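Cytolethal distending toxin subunit A (Haemophilus ducreyi, PDB 1SR4) probably pairs with the CdtC subunit to deliver the genotoxic CdtB subunit into host cells, as the carbohydrate-binding, lectin-like part of a three-subunit toxin. Local coordinates at residues Phe60-Gly65 with Tyr194-Val199; Ala77-Leu82 with Glu122-Gly127; Phe93-Asn98 with Val113-Gly118. All blocks are in the same frame, centred on the assembly; numbering follows the deposited sequence.

Contact 1: Phe60-Gly65 with Tyr194-Val199; sequences FMTLMG and YLAPPV
The flat group of this contact is the Tyr-194 ring, and Met-64 meets it at its edge: SD lies in the ring plane, 5.3 Å from the ring centroid and 3.9 Å from Tyr-194 CD2, a Met-aromatic contact. Met-64 CG anti to its backbone N (chi1 179°) and an extended chi2 carry SD to the ring edge; the bend at chi3 then turns only CE, toward Ala-196 CB, on which Met-64 CB also rests. The carbonyls of Met-64 and Gly-65 approach the same ring obliquely. Beyond it, Tyr-194 OH is hydrogen-bonded to Gln-66 OE1, and the CdtC chain borders this side through its Arg-23 and Pro-148.

The backbones beneath are paired antiparallel, joining strand 62-65, early in the beta-trefoil, to strand 189-196, late in it, consistent with closure of the fold by its chain ends. Thr-62 pairs with Ala-196 and Met-64 with Tyr-194, both hydrogen-bonded pairs; Met-64 N reaches Tyr-194 O at 3.0 Å almost straight (176°), in the carbonyl plane. Between them Leu-63 and Leu-195 form a non-hydrogen-bonded pair on the other face, lying side by side with their CD2 methyls 3.8 Å apart. Met-61 joins them, its chain, bent at chi2 and chi3, bringing CE to 3.7 Å from Leu-195 CD2; flexible and branched apolar chains suit this buried face.

Where Pro-197 and Pro-198 end the regular pairing, a threonine takes over. Thr-62 OG1, set between its backbone N and carbonyl carbon (chi1 54°), donates to Pro-197 O at 2.9 Å from above the carbonyl plane, while CG2 lies against Pro-198 CA. One branch thus meets a buried carbonyl and the other an apolar surface. Pro-198 then lays its ring against the carbonyl of Phe-60, CD lying 3.4 Å from Phe-60 O.

Contact 2: Ala77-Leu82 with Glu122-Gly127; sequences AKRNWL and EAYGNG
A type II' beta turn from Tyr-124 to Gly-127 joins strands 120-124 and 127-131 as a hairpin, and Trp-81 leans on it from the 77-82 loop, part of a region inferred to mediate binding to target cells. The indole meets the turn with the edge of its six-membered ring: CZ3 lies 3.3 Å from Tyr-124 O, in the ring plane, and 3.7 Å from Gly-127 CA, where the lack of a side chain lets the ring come close. Trp-81 CH2 touches Tyr-124 CD2 at 3.6 Å, the rings oblique, with planes 45° apart.

The guanidinium of Arg-79 approaches the CD1 side of Tyr-124, Trp-81 the CD2 side; Arg-79 NH2 is 3.6 Å from Tyr-124 CD1, with planes 80° apart, a long, at most weak cation-pi attraction. Arg-79 NH1 has its salt bridge with Asp-131; Glu-122 OE2, 4.0 Å from NH1, lies beyond salt-bridge distance, and Glu-122 OE1 accepts from Gln-140 NE2. A water accepts from Arg-79 NH2 at 3.0 Å and donates weakly to Glu-122 OE2. A long, flexible arginine suits this exposed loop, where water can join it to the buried Glu-122. Here a loop tryptophan packs on a two-residue type II' hairpin of the ricin-type beta-trefoil.

Contact 3: Phe93-Asn98 with Val113-Gly118; sequences FGNIRN and VNQSLG
Asn-114 and Gln-115 grip the 93-98 loop where the contact is tightest. Asn-114 ND2 donates to Ile-96 O at 2.8 Å; the carbonyl lies in the amide plane of Asn-114, but the donor stands above the plane of that carbonyl. The first torsion of Asn-114 (chi1 -164°) carries the amide toward the loop, and chi2 -98° turns ND2 to Ile-96 O and OD1 back to its own chain: Asn-114 OD1 accepts from Leu-117 N through an in-plane lone pair at 2.9 Å, an Asx motif that fixes the turn after strand 110-114. Asparagine suits the place because one short amide can donate to one segment and accept from the other.

Two further bonds join Asn-98 to Gln-115. Gln-115 N meets Asn-98 O at 2.9 Å, and Asn-98 ND2 points nearly along the C=O axis of Gln-115 OE1, also at 2.9 Å. The outstretched Gln-115 chain runs beside Asn-98 and stacks its amide on that of Asn-95, the planes 16° apart. Asn-98 OD1 serves elsewhere, accepting from Val-199 N.

The outer side is looser. Ile-96 is itself buried, but its CG2 meets CB of the exposed Ser-116 at 3.8 Å and Leu-117 CG at 4.4 Å, in van der Waals contact alone; the solvent side is made by Ser-116, a small serine that sits readily at such a turn.

Both ends of the Asn-114 and Asn-98 amides are engaged, which fixes their flip, and the loop leading into strand 99-103 is thus held to the end of its hairpin partner 110-114 by directed polar bonds more than by apolar burial.

Contact 1 is fully buried near the chain's centre, whereas contacts 2 and 3 are only partly buried and lie farther out. Their chemistry follows: paired strands and apolar side chains in contact 1, side-chain amides bonding to backbone and to each other in contact 3, and aromatics, charges and water in contact 2. Contacts 1 and 3 touch through Asn-98, which ties the 93-98 loop to the 194-199 segment. Contact 2 touches neither directly, its centre being about 19 Å from that of contact 1, but strands 110-114 and 120-124, consecutive in sequence, lead from contact 3 to it.

Contact 1: Phe60-Gly65 with Tyr194-Val199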
loop_
_atom_site.group_PDB
_atom_site.type_symbol
_atom_site.label_atom_id
_atom_site.label_comp_id
_atom_site.label_asym_id
_atom_site.label_seq_id
_atom_site.Cartn_x
_atom_site.Cartn_y
_atom_site.Cartn_z
ATOM N N PHE A 60 5.422 6.435 -11.281
ATOM C CA PHE A 60 4.491 5.983 -12.297
ATOM C C PHE A 60 3.927 4.601 -12.058
ATOM O O PHE A 60 4.447 3.830 -11.270
ATOM C CB PHE A 60 5.181 6.059 -13.658
ATOM C CG PHE A 60 5.657 7.431 -13.979
ATOM C CD1 PHE A 60 4.783 8.371 -14.517
ATOM C CD2 PHE A 60 6.942 7.824 -13.643
ATOM C CE1 PHE A 60 5.191 9.683 -14.708
ATOM C CE2 PHE A 60 7.361 9.148 -13.836
ATOM C CZ PHE A 60 6.485 10.071 -14.365
ATOM N N MET A 61 2.854 4.300 -12.765
ATOM C CA MET A 61 2.193 3.016 -12.633
ATOM C C MET A 61 1.358 2.761 -13.875
ATOM O O MET A 61 1.341 3.584 -14.802
ATOM C CB MET A 61 1.296 3.049 -11.392
ATOM C CG MET A 61 0.411 4.304 -11.270
ATOM S SD MET A 61 -1.056 4.331 -12.333
ATOM C CE MET A 61 -2.152 3.303 -11.341
ATOM N N THR A 62 0.693 1.610 -13.913
ATOM C CA THR A 62 -0.222 1.328 -15.006
ATOM C C THR A 62 -1.562 0.906 -14.403
ATOM O O THR A 62 -1.639 0.482 -13.244
ATOM C CB THR A 62 0.237 0.169 -15.919
ATOM O OG1 THR A 62 0.499 -0.988 -15.117
ATOM C CG2 THR A 62 1.480 0.554 -16.727
ATOM N N LEU A 63 -2.616 1.065 -15.191
ATOM C CA LEU A 63 -3.956 0.650 -14.801
ATOM C C LEU A 63 -4.098 -0.599 -15.661
ATOM O O LEU A 63 -4.127 -0.513 -16.900
ATOM C CB LEU A 63 -4.982 1.718 -15.198
ATOM C CG LEU A 63 -4.797 3.009 -14.388
ATOM C CD1 LEU A 63 -5.683 4.135 -14.921
ATOM C CD2 LEU A 63 -5.113 2.700 -12.929
ATOM N N MET A 64 -4.146 -1.755 -15.010
ATOM C CA MET A 64 -4.212 -3.027 -15.724
ATOM C C MET A 64 -5.557 -3.720 -15.587
ATOM O O MET A 64 -6.060 -3.883 -14.477
ATOM C CB MET A 64 -3.105 -3.962 -15.190
ATOM C CG MET A 64 -3.094 -5.351 -15.846
ATOM S SD MET A 64 -2.008 -6.575 -15.024
ATOM C CE MET A 64 -0.351 -5.929 -15.305
ATOM N N GLY A 65 -6.137 -4.133 -16.710
ATOM C CA GLY A 65 -7.408 -4.833 -16.660
ATOM C C GLY A 65 -7.157 -6.281 -16.283
ATOM O O GLY A 65 -6.004 -6.733 -16.223
ATOM N N TYR A 194 -6.468 -3.139 -11.878
ATOM C CA TYR A 194 -5.464 -3.278 -10.822
ATOM C C TYR A 194 -4.508 -2.092 -10.894
ATOM O O TYR A 194 -4.169 -1.607 -11.986
ATOM C CB TYR A 194 -4.628 -4.559 -10.972
ATOM C CG TYR A 194 -5.399 -5.806 -11.371
ATOM C CD1 TYR A 194 -6.524 -6.230 -10.654
ATOM C CD2 TYR A 194 -4.979 -6.585 -12.457
ATOM C CE1 TYR A 194 -7.213 -7.427 -11.018
ATOM C CE2 TYR A 194 -5.657 -7.760 -12.826
ATOM C CZ TYR A 194 -6.764 -8.173 -12.104
ATOM O OH TYR A 194 -7.409 -9.337 -12.479
ATOM N N LEU A 195 -4.077 -1.623 -9.726
ATOM C CA LEU A 195 -3.112 -0.534 -9.640
ATOM C C LEU A 195 -1.811 -1.332 -9.723
ATOM O O LEU A 195 -1.441 -2.021 -8.773
ATOM C CB LEU A 195 -3.284 0.185 -8.291
ATOM C CG LEU A 195 -4.702 0.801 -8.192
ATOM C CD1 LEU A 195 -5.009 1.317 -6.805
ATOM C CD2 LEU A 195 -4.807 1.911 -9.215
ATOM N N ALA A 196 -1.127 -1.235 -10.861
ATOM C CA ALA A 196 0.063 -2.049 -11.119
ATOM C C ALA A 196 1.365 -1.300 -11.378
ATOM O O ALA A 196 1.363 -0.088 -11.609
ATOM C CB ALA A 196 -0.248 -3.006 -12.341
ATOM N N PRO A 197 2.504 -2.022 -11.357
ATOM C CA PRO A 197 3.793 -1.364 -11.606
ATOM C C PRO A 197 3.804 -0.850 -13.040
ATOM O O PRO A 197 3.133 -1.400 -13.913
ATOM C CB PRO A 197 4.821 -2.495 -11.420
ATOM C CG PRO A 197 4.101 -3.500 -10.521
ATOM C CD PRO A 197 2.693 -3.457 -11.084
ATOM N N PRO A 198 4.569 0.214 -13.299
ATOM C CA PRO A 198 4.658 0.792 -14.641
ATOM C C PRO A 198 5.435 -0.161 -15.533
ATOM O O PRO A 198 6.139 -1.043 -15.023
ATOM C CB PRO A 198 5.435 2.085 -14.399
ATOM C CG PRO A 198 6.435 1.660 -13.322
ATOM C CD PRO A 198 5.530 0.848 -12.370
ATOM N N VAL A 199 5.308 -0.022 -16.851
ATOM C CA VAL A 199 6.111 -0.865 -17.720
ATOM C C VAL A 199 7.398 -0.076 -17.957
ATOM O O VAL A 199 7.487 0.768 -18.849
ATOM C CB VAL A 199 5.411 -1.228 -19.051
ATOM C CG1 VAL A 199 4.534 -2.469 -18.834
ATOM C CG2 VAL A 199 4.565 -0.085 -19.553
#

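Contact 2: Ala77-Leu82 with Glu122-Gly127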
loop_
_atom_site.group_PDB
_atom_site.type_symbol
_atom_site.label_atom_id
_atom_site.label_comp_id
_atom_site.label_asym_id
_atom_site.label_seq_id
_atom_site.Cartn_x
_atom_site.Cartn_y
_atom_site.Cartn_z
ATOM N N ALA A 77 -1.856 12.561 -30.707
ATOM C CA ALA A 77 -2.430 13.902 -30.642
ATOM C C ALA A 77 -3.463 13.997 -29.520
ATOM O O ALA A 77 -4.176 13.027 -29.240
ATOM C CB ALA A 77 -3.078 14.263 -31.984
ATOM N N LYS A 78 -3.536 15.166 -28.887
ATOM C CA LYS A 78 -4.484 15.398 -27.804
ATOM C C LYS A 78 -5.926 15.142 -28.227
ATOM O O LYS A 78 -6.283 15.315 -29.387
ATOM C CB LYS A 78 -4.349 16.838 -27.294
ATOM C CG LYS A 78 -3.029 17.119 -26.596
ATOM C CD LYS A 78 -2.986 18.552 -26.089
ATOM C CE LYS A 78 -2.496 19.512 -27.155
ATOM N NZ LYS A 78 -1.021 19.344 -27.358
ATOM N N ARG A 79 -6.736 14.710 -27.269
ATOM C CA ARG A 79 -8.156 14.423 -27.456
ATOM C C ARG A 79 -8.509 13.137 -28.187
ATOM O O ARG A 79 -9.675 12.884 -28.481
ATOM C CB ARG A 79 -8.888 15.626 -28.086
ATOM C CG ARG A 79 -8.883 16.854 -27.157
ATOM C CD ARG A 79 -9.895 17.936 -27.544
ATOM N NE ARG A 79 -11.285 17.547 -27.290
ATOM C CZ ARG A 79 -11.867 17.530 -26.088
ATOM N NH1 ARG A 79 -11.195 17.880 -24.996
ATOM N NH2 ARG A 79 -13.135 17.163 -25.975
ATOM N N ASN A 80 -7.513 12.301 -28.451
ATOM C CA ASN A 80 -7.784 11.021 -29.090
ATOM C C ASN A 80 -8.180 10.032 -27.998
ATOM O O ASN A 80 -7.828 10.214 -26.829
ATOM C CB ASN A 80 -6.546 10.523 -29.825
ATOM C CG ASN A 80 -6.458 11.066 -31.224
ATOM O OD1 ASN A 80 -7.238 10.678 -32.091
ATOM N ND2 ASN A 80 -5.516 11.974 -31.454
ATOM N N TRP A 81 -8.910 8.997 -28.389
ATOM C CA TRP A 81 -9.378 7.985 -27.464
ATOM C C TRP A 81 -8.251 7.145 -26.871
ATOM O O TRP A 81 -7.236 6.881 -27.513
ATOM C CB TRP A 81 -10.339 6.996 -28.143
ATOM C CG TRP A 81 -11.607 7.543 -28.709
ATOM C CD1 TRP A 81 -11.962 7.582 -30.033
ATOM C CD2 TRP A 81 -12.732 8.052 -27.976
ATOM N NE1 TRP A 81 -13.240 8.081 -30.166
ATOM C CE2 TRP A 81 -13.736 8.375 -28.922
ATOM C CE3 TRP A 81 -12.990 8.266 -26.616
ATOM C CZ2 TRP A 81 -14.985 8.896 -28.547
ATOM C CZ3 TRP A 81 -14.229 8.786 -26.242
ATOM C CH2 TRP A 81 -15.212 9.094 -27.211
ATOM N N LEU A 82 -8.479 6.711 -25.642
ATOM C CA LEU A 82 -7.567 5.836 -24.929
ATOM C C LEU A 82 -8.092 4.438 -25.197
ATOM O O LEU A 82 -9.282 4.258 -25.436
ATOM C CB LEU A 82 -7.631 6.120 -23.422
ATOM C CG LEU A 82 -6.539 6.962 -22.763
ATOM C CD1 LEU A 82 -6.088 8.111 -23.651
ATOM C CD2 LEU A 82 -7.040 7.435 -21.415
ATOM N N GLU A 122 -9.102 11.906 -19.414
ATOM C CA GLU A 122 -10.320 12.721 -19.315
ATOM C C GLU A 122 -11.569 11.976 -19.810
ATOM O O GLU A 122 -11.559 11.387 -20.894
ATOM C CB GLU A 122 -10.145 14.001 -20.139
ATOM C CG GLU A 122 -11.273 15.007 -19.939
ATOM C CD GLU A 122 -11.041 16.319 -20.659
ATOM O OE1 GLU A 122 -9.891 16.825 -20.656
ATOM O OE2 GLU A 122 -12.028 16.857 -21.217
ATOM N N ALA A 123 -12.640 11.992 -19.018
ATOM C CA ALA A 123 -13.877 11.340 -19.421
ATOM C C ALA A 123 -14.482 12.210 -20.519
ATOM O O ALA A 123 -14.605 13.433 -20.357
ATOM C CB ALA A 123 -14.848 11.248 -18.241
ATOM N N TYR A 124 -14.861 11.579 -21.626
ATOM C CA TYR A 124 -15.453 12.290 -22.759
ATOM C C TYR A 124 -16.394 11.360 -23.525
ATOM O O TYR A 124 -16.006 10.244 -23.903
ATOM C CB TYR A 124 -14.362 12.798 -23.701
ATOM C CG TYR A 124 -14.938 13.347 -24.983
ATOM C CD1 TYR A 124 -15.525 14.612 -25.015
ATOM C CD2 TYR A 124 -15.002 12.558 -26.129
ATOM C CE1 TYR A 124 -16.173 15.073 -26.156
ATOM C CE2 TYR A 124 -15.641 13.001 -27.275
ATOM C CZ TYR A 124 -16.230 14.262 -27.282
ATOM O OH TYR A 124 -16.895 14.705 -28.400
ATOM N N GLY A 125 -17.631 11.813 -23.755
ATOM C CA GLY A 125 -18.591 10.984 -24.462
ATOM C C GLY A 125 -18.721 9.642 -23.754
ATOM O O GLY A 125 -18.909 9.605 -22.535
ATOM N N ASN A 126 -18.634 8.541 -24.502
ATOM C CA ASN A 126 -18.736 7.211 -23.906
ATOM C C ASN A 126 -17.386 6.535 -23.687
ATOM O O ASN A 126 -17.308 5.313 -23.713
ATOM C CB ASN A 126 -19.587 6.283 -24.771
ATOM C CG ASN A 126 -21.022 6.752 -24.897
ATOM O OD1 ASN A 126 -21.568 7.365 -23.985
ATOM N ND2 ASN A 126 -21.639 6.456 -26.030
ATOM N N GLY A 127 -16.330 7.314 -23.474
ATOM C CA GLY A 127 -15.016 6.721 -23.259
ATOM C C GLY A 127 -14.042 7.654 -22.568
ATOM O O GLY A 127 -14.440 8.546 -21.830
HETATM O O HOH W 1 -14.370 17.905 -23.322
#

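Contact 3: Phe93-Asn98 with Val113-Gly118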
loop_
_atom_site.group_PDB
_atom_site.type_symbol
_atom_site.label_atom_id
_atom_site.label_comp_id
_atom_site.label_asym_id
_atom_site.label_seq_id
_atom_site.Cartn_x
_atom_site.Cartn_y
_atom_site.Cartn_z
ATOM N N PHE A 93 5.030 0.978 -27.907
ATOM C CA PHE A 93 4.337 2.183 -27.413
ATOM C C PHE A 93 5.224 2.983 -26.460
ATOM O O PHE A 93 5.114 4.200 -26.369
ATOM C CB PHE A 93 3.054 1.827 -26.656
ATOM C CG PHE A 93 1.897 1.417 -27.534
ATOM C CD1 PHE A 93 2.106 0.698 -28.711
ATOM C CD2 PHE A 93 0.588 1.643 -27.109
ATOM C CE1 PHE A 93 1.031 0.202 -29.442
ATOM C CE2 PHE A 93 -0.493 1.149 -27.831
ATOM C CZ PHE A 93 -0.272 0.423 -29.001
ATOM N N GLY A 94 6.089 2.304 -25.723
ATOM C CA GLY A 94 6.936 3.042 -24.807
ATOM C C GLY A 94 6.172 3.601 -23.609
ATOM O O GLY A 94 5.121 3.078 -23.201
ATOM N N ASN A 95 6.685 4.688 -23.053
ATOM C CA ASN A 95 6.105 5.285 -21.854
ATOM C C ASN A 95 4.733 5.983 -21.956
ATOM O O ASN A 95 4.265 6.568 -20.961
ATOM C CB ASN A 95 7.142 6.228 -21.215
ATOM C CG ASN A 95 8.446 5.513 -20.851
ATOM O OD1 ASN A 95 8.516 4.278 -20.834
ATOM N ND2 ASN A 95 9.486 6.293 -20.541
ATOM N N ILE A 96 4.080 5.935 -23.122
ATOM C CA ILE A 96 2.754 6.542 -23.232
ATOM C C ILE A 96 1.760 5.615 -22.505
ATOM O O ILE A 96 0.574 5.943 -22.343
ATOM C CB ILE A 96 2.286 6.691 -24.699
ATOM C CG1 ILE A 96 2.093 5.311 -25.339
ATOM C CG2 ILE A 96 3.291 7.533 -25.482
ATOM C CD1 ILE A 96 1.468 5.358 -26.746
ATOM N N ARG A 97 2.266 4.460 -22.067
ATOM C CA ARG A 97 1.456 3.461 -21.349
ATOM C C ARG A 97 1.472 3.637 -19.826
ATOM O O ARG A 97 0.694 2.995 -19.116
ATOM C CB ARG A 97 1.958 2.062 -21.694
ATOM C CG ARG A 97 1.762 1.688 -23.163
ATOM C CD ARG A 97 2.452 0.364 -23.472
ATOM N NE ARG A 97 3.889 0.464 -23.237
ATOM C CZ ARG A 97 4.701 -0.587 -23.183
ATOM N NH1 ARG A 97 4.221 -1.819 -23.360
ATOM N NH2 ARG A 97 5.989 -0.412 -22.917
ATOM N N ASN A 98 2.351 4.510 -19.335
ATOM C CA ASN A 98 2.502 4.764 -17.904
ATOM C C ASN A 98 1.892 6.082 -17.477
ATOM O O ASN A 98 1.945 7.062 -18.206
ATOM C CB ASN A 98 3.993 4.757 -17.502
ATOM C CG ASN A 98 4.662 3.438 -17.797
ATOM O OD1 ASN A 98 4.110 2.378 -17.506
ATOM N ND2 ASN A 98 5.860 3.490 -18.377
ATOM N N VAL A 113 -1.729 11.539 -15.019
ATOM C CA VAL A 113 -0.867 12.287 -15.932
ATOM C C VAL A 113 0.039 11.336 -16.723
ATOM O O VAL A 113 0.779 10.544 -16.143
ATOM C CB VAL A 113 -0.007 13.273 -15.129
ATOM C CG1 VAL A 113 0.715 14.262 -16.079
ATOM C CG2 VAL A 113 -0.909 14.025 -14.134
ATOM N N ASN A 114 -0.003 11.423 -18.045
ATOM C CA ASN A 114 0.815 10.536 -18.873
ATOM C C ASN A 114 2.306 10.777 -18.678
ATOM O O ASN A 114 2.757 11.922 -18.689
ATOM C CB ASN A 114 0.453 10.708 -20.347
ATOM C CG ASN A 114 0.969 9.565 -21.201
ATOM O OD1 ASN A 114 2.024 9.664 -21.837
ATOM N ND2 ASN A 114 0.232 8.461 -21.203
ATOM N N GLN A 115 3.071 9.699 -18.512
ATOM C CA GLN A 115 4.506 9.831 -18.297
ATOM C C GLN A 115 5.219 10.483 -19.459
ATOM O O GLN A 115 6.077 11.329 -19.264
ATOM C CB GLN A 115 5.175 8.467 -18.058
ATOM C CG GLN A 115 6.686 8.583 -17.948
ATOM C CD GLN A 115 7.368 7.279 -17.599
ATOM O OE1 GLN A 115 6.899 6.195 -17.978
ATOM N NE2 GLN A 115 8.492 7.370 -16.892
ATOM N N SER A 116 4.872 10.056 -20.663
ATOM C CA SER A 116 5.516 10.555 -21.865
ATOM C C SER A 116 4.993 11.878 -22.380
ATOM O O SER A 116 5.772 12.774 -22.689
ATOM C CB SER A 116 5.395 9.517 -22.986
ATOM O OG SER A 116 5.926 10.022 -24.200
ATOM N N LEU A 117 3.672 12.000 -22.454
ATOM C CA LEU A 117 3.056 13.195 -23.019
ATOM C C LEU A 117 2.641 14.304 -22.058
ATOM O O LEU A 117 2.403 15.426 -22.487
ATOM C CB LEU A 117 1.859 12.777 -23.870
ATOM C CG LEU A 117 2.175 11.741 -24.957
ATOM C CD1 LEU A 117 0.872 11.316 -25.644
ATOM C CD2 LEU A 117 3.144 12.324 -25.991
ATOM N N GLY A 118 2.546 13.998 -20.769
ATOM C CA GLY A 118 2.164 15.022 -19.815
ATOM C C GLY A 118 0.698 15.410 -19.878
ATOM O O GLY A 118 0.283 16.356 -19.215
#